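Local coordinates for protein putative transcriptional regulator (PDB 3QI7) that is of unknown function but has a periplasmic-binding-protein-like fold, and may be a lipoprotein that binds a small ligand such as a sugar, at residues A[126-129]-A[130-134]; A[70-73]-A[74-78]. All blocks are in the same frame, centred on the assembly; numbering follows the deposited sequence.

Interaction 1 of 2, residues A[126-129]-A[130-134]; sequences NQLS and QFVDV
Gln-127 and Phe-131, one helical turn apart, lie side by side and point the same way. The amide oxygen OE1 of Gln-127 sits in the plane of the Phe-131 ring, at its edge, 3.6 Å from CE2, and the two planes are turned 68° against each other. A bend at chi2 of Gln-127 (-80°) turns OE1 toward this edge. One face of the same ring is covered by CG of the neighbouring Gln-130, 4.0 Å above the plane and over its centre. The apolar side-chain contact across the segments, Leu-128 CD2 to Val-132 CG2 at 4.1 Å, faces inward, where Leu-101 of helix 101-110 also packs on Val-132.

The backbone bonds record the last turn of helix 125-131, the helix of the beta-alpha-beta unit that joins parallel strands 115-118 and 134-137. Phe-131 N donates to Gln-127 O at 3.0 Å, with the donor nearly in line with the carbonyl. Val-132 N donates to Leu-128 O at 2.9 Å and closes the last turn; Val-132 itself is the first residue to leave helical phi/psi. A weak bond from Phe-131 N to Leu-128 O accompanies it.

Water and side chains add polar links around the helix end. A water lies 3.0 Å from Ser-129 O and 3.0 Å from Val-132 O, placed to donate to either, though more acceptors are in reach than it has protons. Ser-129 OG is held by Asn-360, which also bonds Asp-133 O, while Asp-133 OD2 forms a salt bridge with Lys-108 and accepts from Thr-116 N.

Interaction 2 of 2, residues A[70-73]-A[74-78]; sequences SNID and SAINK
Ile-72 and Ile-76 meet across the first turn of helix 72-80, which follows strand 57-63 in the parallel part of a periplasmic-binding-protein-like alpha/beta domain. Their side chains cross at a slant, and the touch is between CG1 of Ile-72 and CD1 of Ile-76, 4.0 Å apart. For Ile-72 a chi1 of -156° carries CG1 opposite the backbone N, on the carbonyl side and so toward the next turn. Ile-76 instead has CG1 beside its own backbone N (chi1 -77°). Between the two backbones, Ile-76 N donates to Ile-72 O at 2.9 Å.

Asp-73 meets the following turn chiefly through its backbone. Its carbonyl O receives Asn-77 N at 2.9 Å in a fairly straight bond of 166°, the donor tilted from the carbonyl plane. Ser-74 packs against the start of the turn, its CB lying 3.7 Å from Asn-71 O.

The turn opens at Asn-71, in the N-cap position, whose side chain makes no capping bond; its ND2 instead gives weak bonds to the backbone oxygens of Glu-66 and Asn-67. Asn-71 O accepts from Ala-75 N at 3.2 Å, in the carbonyl plane. On the buried side the Ala-75 methyl faces the preceding loop, touching Leu-64, Pro-65 and Phe-68, and also meets Leu-100. Further along, Lys-78 NZ bonds Val-63 O, tying the helix back to strand 57-63. Within the first turn, the same Ile-72 O that accepts the N-H of Ile-76 also lies against CG1 of Ile-76, 3.3 Å away.

Both interactions record a single helical turn, one at the start of one helix and the other at the end of another: interaction 2 opens helix 72-80 and interaction 1 finishes helix 125-131. Their centres are 20 Å apart and their nearest atoms about 12 Å, so they do not touch. Their relation runs through the fold, since the strands flanking the two helices, 57-63, 88-94, 115-118 and 134-137, belong to the same mixed sheet. Leu-100, in the loop just before helix 101-110, and Leu-101, its first residue, bridge the gap: Leu-100 meets Ala-75 of interaction 2, while Leu-101 touches Gln-127, Phe-131 and Val-132 of interaction 1.

Interaction 1 of 2, residues A[126-129]-A[130-134]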
ATOM      1  N   ASN A 126      14.084  10.809   5.461  1.00 29.31           N
ATOM      2  CA  ASN A 126      14.739  12.109   5.386  1.00 29.19           C
ATOM      3  C   ASN A 126      15.648  12.203   4.154  1.00 30.13           C
ATOM      4  O   ASN A 126      15.719  13.235   3.478  1.00 27.88           O
ATOM      5  CB  ASN A 126      15.525  12.369   6.673  1.00 33.52           C
ATOM      6  CG  ASN A 126      14.613  12.543   7.867  1.00 37.03           C
ATOM      7  OD1 ASN A 126      14.253  13.665   8.222  1.00 44.19           O
ATOM      8  ND2 ASN A 126      14.175  11.436   8.446  1.00 47.92           N
ATOM      9  N   GLN A 127      16.352  11.112   3.868  1.00 31.33           N
ATOM     10  CA  GLN A 127      17.222  11.043   2.695  1.00 31.50           C
ATOM     11  C   GLN A 127      16.394  11.100   1.418  1.00 32.07           C
ATOM     12  O   GLN A 127      16.734  11.796   0.465  1.00 30.57           O
ATOM     13  CB  GLN A 127      18.019   9.749   2.734  1.00 34.84           C
ATOM     14  CG  GLN A 127      19.002   9.668   3.875  1.00 41.82           C
ATOM     15  CD  GLN A 127      20.237  10.423   3.546  1.00 48.19           C
ATOM     16  OE1 GLN A 127      20.971  10.050   2.622  1.00 57.56           O
ATOM     17  NE2 GLN A 127      20.478  11.508   4.269  1.00 53.05           N
ATOM     18  N   LEU A 128      15.291  10.361   1.403  1.00 27.79           N
ATOM     19  CA  LEU A 128      14.358  10.437   0.285  1.00 28.12           C
ATOM     20  C   LEU A 128      13.893  11.883   0.025  1.00 27.22           C
ATOM     21  O   LEU A 128      13.835  12.339  -1.124  1.00 25.17           O
ATOM     22  CB  LEU A 128      13.149   9.542   0.555  1.00 23.67           C
ATOM     23  CG  LEU A 128      13.308   8.026   0.397  1.00 28.31           C
ATOM     24  CD1 LEU A 128      11.999   7.301   0.764  1.00 22.96           C
ATOM     25  CD2 LEU A 128      13.704   7.623  -1.027  1.00 26.26           C
ATOM     26  N   SER A 129      13.567  12.610   1.085  1.00 27.35           N
ATOM     27  CA  SER A 129      13.068  13.978   0.932  0.50 27.12           C
ATOM     28  C   SER A 129      14.132  14.887   0.315  1.00 28.81           C
ATOM     29  O   SER A 129      13.818  15.735  -0.545  1.00 26.91           O
ATOM     30  CB  SER A 129      12.609  14.544   2.278  0.50 26.68           C
ATOM     31  OG  SER A 129      12.303  15.930   2.178  0.50 25.05           O
ATOM     32  N   GLN A 130      15.380  14.719   0.761  1.00 30.05           N
ATOM     33  CA  GLN A 130      16.501  15.538   0.288  0.50 31.19           C
ATOM     34  C   GLN A 130      16.778  15.275  -1.195  1.00 31.85           C
ATOM     35  O   GLN A 130      17.006  16.201  -1.952  1.00 31.80           O
ATOM     36  CB  GLN A 130      17.768  15.257   1.125  0.50 31.66           C
ATOM     37  CG  GLN A 130      18.902  16.294   0.967  0.50 34.65           C
ATOM     38  CD  GLN A 130      20.158  15.960   1.781  0.50 32.82           C
ATOM     39  OE1 GLN A 130      20.131  15.153   2.707  0.50 29.79           O
ATOM     40  NE2 GLN A 130      21.262  16.591   1.426  0.50 33.15           N
ATOM     41  N   PHE A 131      16.735  14.004  -1.605  1.00 29.20           N
ATOM     42  CA  PHE A 131      17.317  13.621  -2.925  1.00 30.54           C
ATOM     43  C   PHE A 131      16.329  13.201  -4.013  1.00 30.91           C
ATOM     44  O   PHE A 131      16.737  13.042  -5.162  1.00 31.56           O
ATOM     45  CB  PHE A 131      18.365  12.506  -2.738  1.00 29.82           C
ATOM     46  CG  PHE A 131      19.540  12.918  -1.897  1.00 35.16           C
ATOM     47  CD1 PHE A 131      20.376  13.933  -2.311  1.00 37.17           C
ATOM     48  CD2 PHE A 131      19.796  12.287  -0.680  1.00 38.17           C
ATOM     49  CE1 PHE A 131      21.462  14.322  -1.522  1.00 40.20           C
ATOM     50  CE2 PHE A 131      20.870  12.667   0.114  1.00 36.90           C
ATOM     51  CZ  PHE A 131      21.708  13.683  -0.308  1.00 39.30           C
ATOM     52  N   VAL A 132      15.060  13.013  -3.656  1.00 28.25           N
ATOM     53  CA  VAL A 132      14.017  12.617  -4.620  1.00 26.56           C
ATOM     54  C   VAL A 132      12.945  13.699  -4.644  1.00 26.91           C
ATOM     55  O   VAL A 132      12.557  14.223  -3.579  1.00 26.80           O
ATOM     56  CB  VAL A 132      13.413  11.227  -4.238  1.00 26.98           C
ATOM     57  CG1 VAL A 132      12.314  10.809  -5.216  1.00 21.88           C
ATOM     58  CG2 VAL A 132      14.529  10.153  -4.135  1.00 23.11           C
ATOM     59  N   ASP A 133      12.451  14.062  -5.833  1.00 27.90           N
ATOM     60  CA  ASP A 133      11.531  15.222  -5.945  1.00 26.13           C
ATOM     61  C   ASP A 133      10.190  15.076  -5.169  1.00 25.30           C
ATOM     62  O   ASP A 133       9.812  15.976  -4.431  1.00 25.16           O
ATOM     63  CB  ASP A 133      11.198  15.541  -7.418  1.00 26.25           C
ATOM     64  CG  ASP A 133      12.425  15.862  -8.251  1.00 33.44           C
ATOM     65  OD1 ASP A 133      13.341  16.513  -7.717  1.00 39.03           O
ATOM     66  OD2 ASP A 133      12.467  15.472  -9.460  1.00 36.57           O
ATOM     67  N   VAL A 134       9.465  13.966  -5.395  1.00 24.00           N
ATOM     68  CA  VAL A 134       8.156  13.686  -4.763  1.00 23.23           C
ATOM     69  C   VAL A 134       8.215  12.310  -4.122  1.00 21.55           C
ATOM     70  O   VAL A 134       8.699  11.362  -4.732  1.00 21.36           O
ATOM     71  CB  VAL A 134       6.992  13.735  -5.777  1.00 22.59           C
ATOM     72  CG1 VAL A 134       5.639  13.480  -5.079  1.00 20.70           C
ATOM     73  CG2 VAL A 134       6.976  15.084  -6.500  1.00 21.79           C
TER
HETATM   74  O   HOH W   1      13.820  16.902  -3.269  1.00 35.08           O

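Interaction 2 of 2, residues A[70-73]-A[74-78]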
ATOM      1  N   SER A  70      20.697  -8.067  -3.050  1.00 40.29           N
ATOM      2  CA  SER A  70      21.873  -8.928  -3.254  1.00 42.49           C
ATOM      3  C   SER A  70      22.529  -8.750  -4.618  1.00 41.97           C
ATOM      4  O   SER A  70      23.522  -9.383  -4.900  1.00 42.06           O
ATOM      5  CB  SER A  70      21.499 -10.393  -3.056  1.00 43.96           C
ATOM      6  OG  SER A  70      21.183 -10.607  -1.697  1.00 47.47           O
ATOM      7  N   ASN A  71      21.962  -7.890  -5.456  1.00 40.74           N
ATOM      8  CA  ASN A  71      22.490  -7.597  -6.777  1.00 39.48           C
ATOM      9  C   ASN A  71      22.401  -6.108  -7.019  1.00 40.07           C
ATOM     10  O   ASN A  71      21.971  -5.661  -8.087  1.00 40.03           O
ATOM     11  CB  ASN A  71      21.673  -8.341  -7.830  1.00 39.09           C
ATOM     12  CG  ASN A  71      21.701  -9.840  -7.621  1.00 43.82           C
ATOM     13  OD1 ASN A  71      22.695 -10.494  -7.935  1.00 40.14           O
ATOM     14  ND2 ASN A  71      20.623 -10.388  -7.044  1.00 45.85           N
ATOM     15  N   ILE A  72      22.816  -5.348  -6.012  1.00 39.09           N
ATOM     16  CA  ILE A  72      22.521  -3.926  -5.940  1.00 36.88           C
ATOM     17  C   ILE A  72      23.112  -3.069  -7.076  1.00 37.36           C
ATOM     18  O   ILE A  72      22.498  -2.097  -7.510  1.00 34.84           O
ATOM     19  CB  ILE A  72      22.897  -3.349  -4.538  1.00 37.83           C
ATOM     20  CG1 ILE A  72      22.084  -2.077  -4.247  1.00 35.11           C
ATOM     21  CG2 ILE A  72      24.409  -3.162  -4.398  1.00 36.74           C
ATOM     22  CD1 ILE A  72      20.601  -2.340  -4.016  1.00 39.50           C
ATOM     23  N   ASP A  73      24.282  -3.428  -7.578  1.00 40.95           N
ATOM     24  CA  ASP A  73      24.930  -2.631  -8.631  1.00 43.18           C
ATOM     25  C   ASP A  73      24.237  -2.777  -9.986  1.00 42.03           C
ATOM     26  O   ASP A  73      24.093  -1.806 -10.742  1.00 37.85           O
ATOM     27  CB  ASP A  73      26.402  -3.029  -8.750  1.00 47.15           C
ATOM     28  CG  ASP A  73      27.108  -2.978  -7.421  1.00 53.91           C
ATOM     29  OD1 ASP A  73      27.606  -1.886  -7.071  1.00 57.28           O
ATOM     30  OD2 ASP A  73      27.138  -4.025  -6.725  1.00 57.05           O
ATOM     31  N   SER A  74      23.807  -4.000 -10.294  1.00 42.67           N
ATOM     32  CA  SER A  74      23.064  -4.239 -11.515  1.00 40.88           C
ATOM     33  C   SER A  74      21.718  -3.488 -11.445  1.00 39.39           C
ATOM     34  O   SER A  74      21.269  -2.913 -12.447  1.00 39.51           O
ATOM     35  CB  SER A  74      22.865  -5.740 -11.717  1.00 42.75           C
ATOM     36  OG  SER A  74      21.947  -6.006 -12.756  1.00 48.00           O
ATOM     37  N   ALA A  75      21.095  -3.472 -10.265  1.00 36.41           N
ATOM     38  CA  ALA A  75      19.797  -2.789 -10.089  1.00 33.51           C
ATOM     39  C   ALA A  75      19.974  -1.285 -10.267  1.00 34.08           C
ATOM     40  O   ALA A  75      19.201  -0.638 -10.970  1.00 33.40           O
ATOM     41  CB  ALA A  75      19.190  -3.110  -8.741  1.00 32.29           C
ATOM     42  N   ILE A  76      21.021  -0.742  -9.654  1.00 33.03           N
ATOM     43  CA  ILE A  76      21.329   0.676  -9.765  1.00 35.43           C
ATOM     44  C   ILE A  76      21.636   1.087 -11.205  1.00 38.15           C
ATOM     45  O   ILE A  76      21.075   2.070 -11.714  1.00 37.42           O
ATOM     46  CB  ILE A  76      22.501   1.072  -8.814  1.00 37.08           C
ATOM     47  CG1 ILE A  76      21.968   1.170  -7.366  1.00 37.72           C
ATOM     48  CG2 ILE A  76      23.116   2.396  -9.241  1.00 35.66           C
ATOM     49  CD1 ILE A  76      23.046   1.266  -6.298  1.00 35.58           C
ATOM     50  N   ASN A  77      22.513   0.319 -11.854  1.00 40.63           N
ATOM     51  CA  ASN A  77      22.874   0.594 -13.245  0.50 41.50           C
ATOM     52  C   ASN A  77      21.640   0.600 -14.162  1.00 40.71           C
ATOM     53  O   ASN A  77      21.514   1.491 -15.006  1.00 39.93           O
ATOM     54  CB  ASN A  77      23.944  -0.389 -13.744  0.50 43.11           C
ATOM     55  CG  ASN A  77      25.270  -0.229 -13.015  0.50 43.68           C
ATOM     56  OD1 ASN A  77      26.152  -1.087 -13.110  0.50 43.09           O
ATOM     57  ND2 ASN A  77      25.410   0.863 -12.267  0.50 42.65           N
ATOM     58  N   LYS A  78      20.739  -0.363 -13.964  1.00 38.31           N
ATOM     59  CA  LYS A  78      19.497  -0.496 -14.734  1.00 39.89           C
ATOM     60  C   LYS A  78      18.688   0.812 -14.701  1.00 38.55           C
ATOM     61  O   LYS A  78      18.122   1.238 -15.707  1.00 40.33           O
ATOM     62  CB  LYS A  78      18.657  -1.667 -14.162  1.00 38.86           C
ATOM     63  CG  LYS A  78      17.583  -2.229 -15.097  1.00 43.60           C
ATOM     64  CD  LYS A  78      17.313  -3.737 -14.891  1.00 38.34           C
ATOM     65  CE  LYS A  78      16.528  -4.268 -16.117  1.00 44.67           C
ATOM     66  NZ  LYS A  78      15.824  -5.605 -15.993  1.00 42.13           N
TER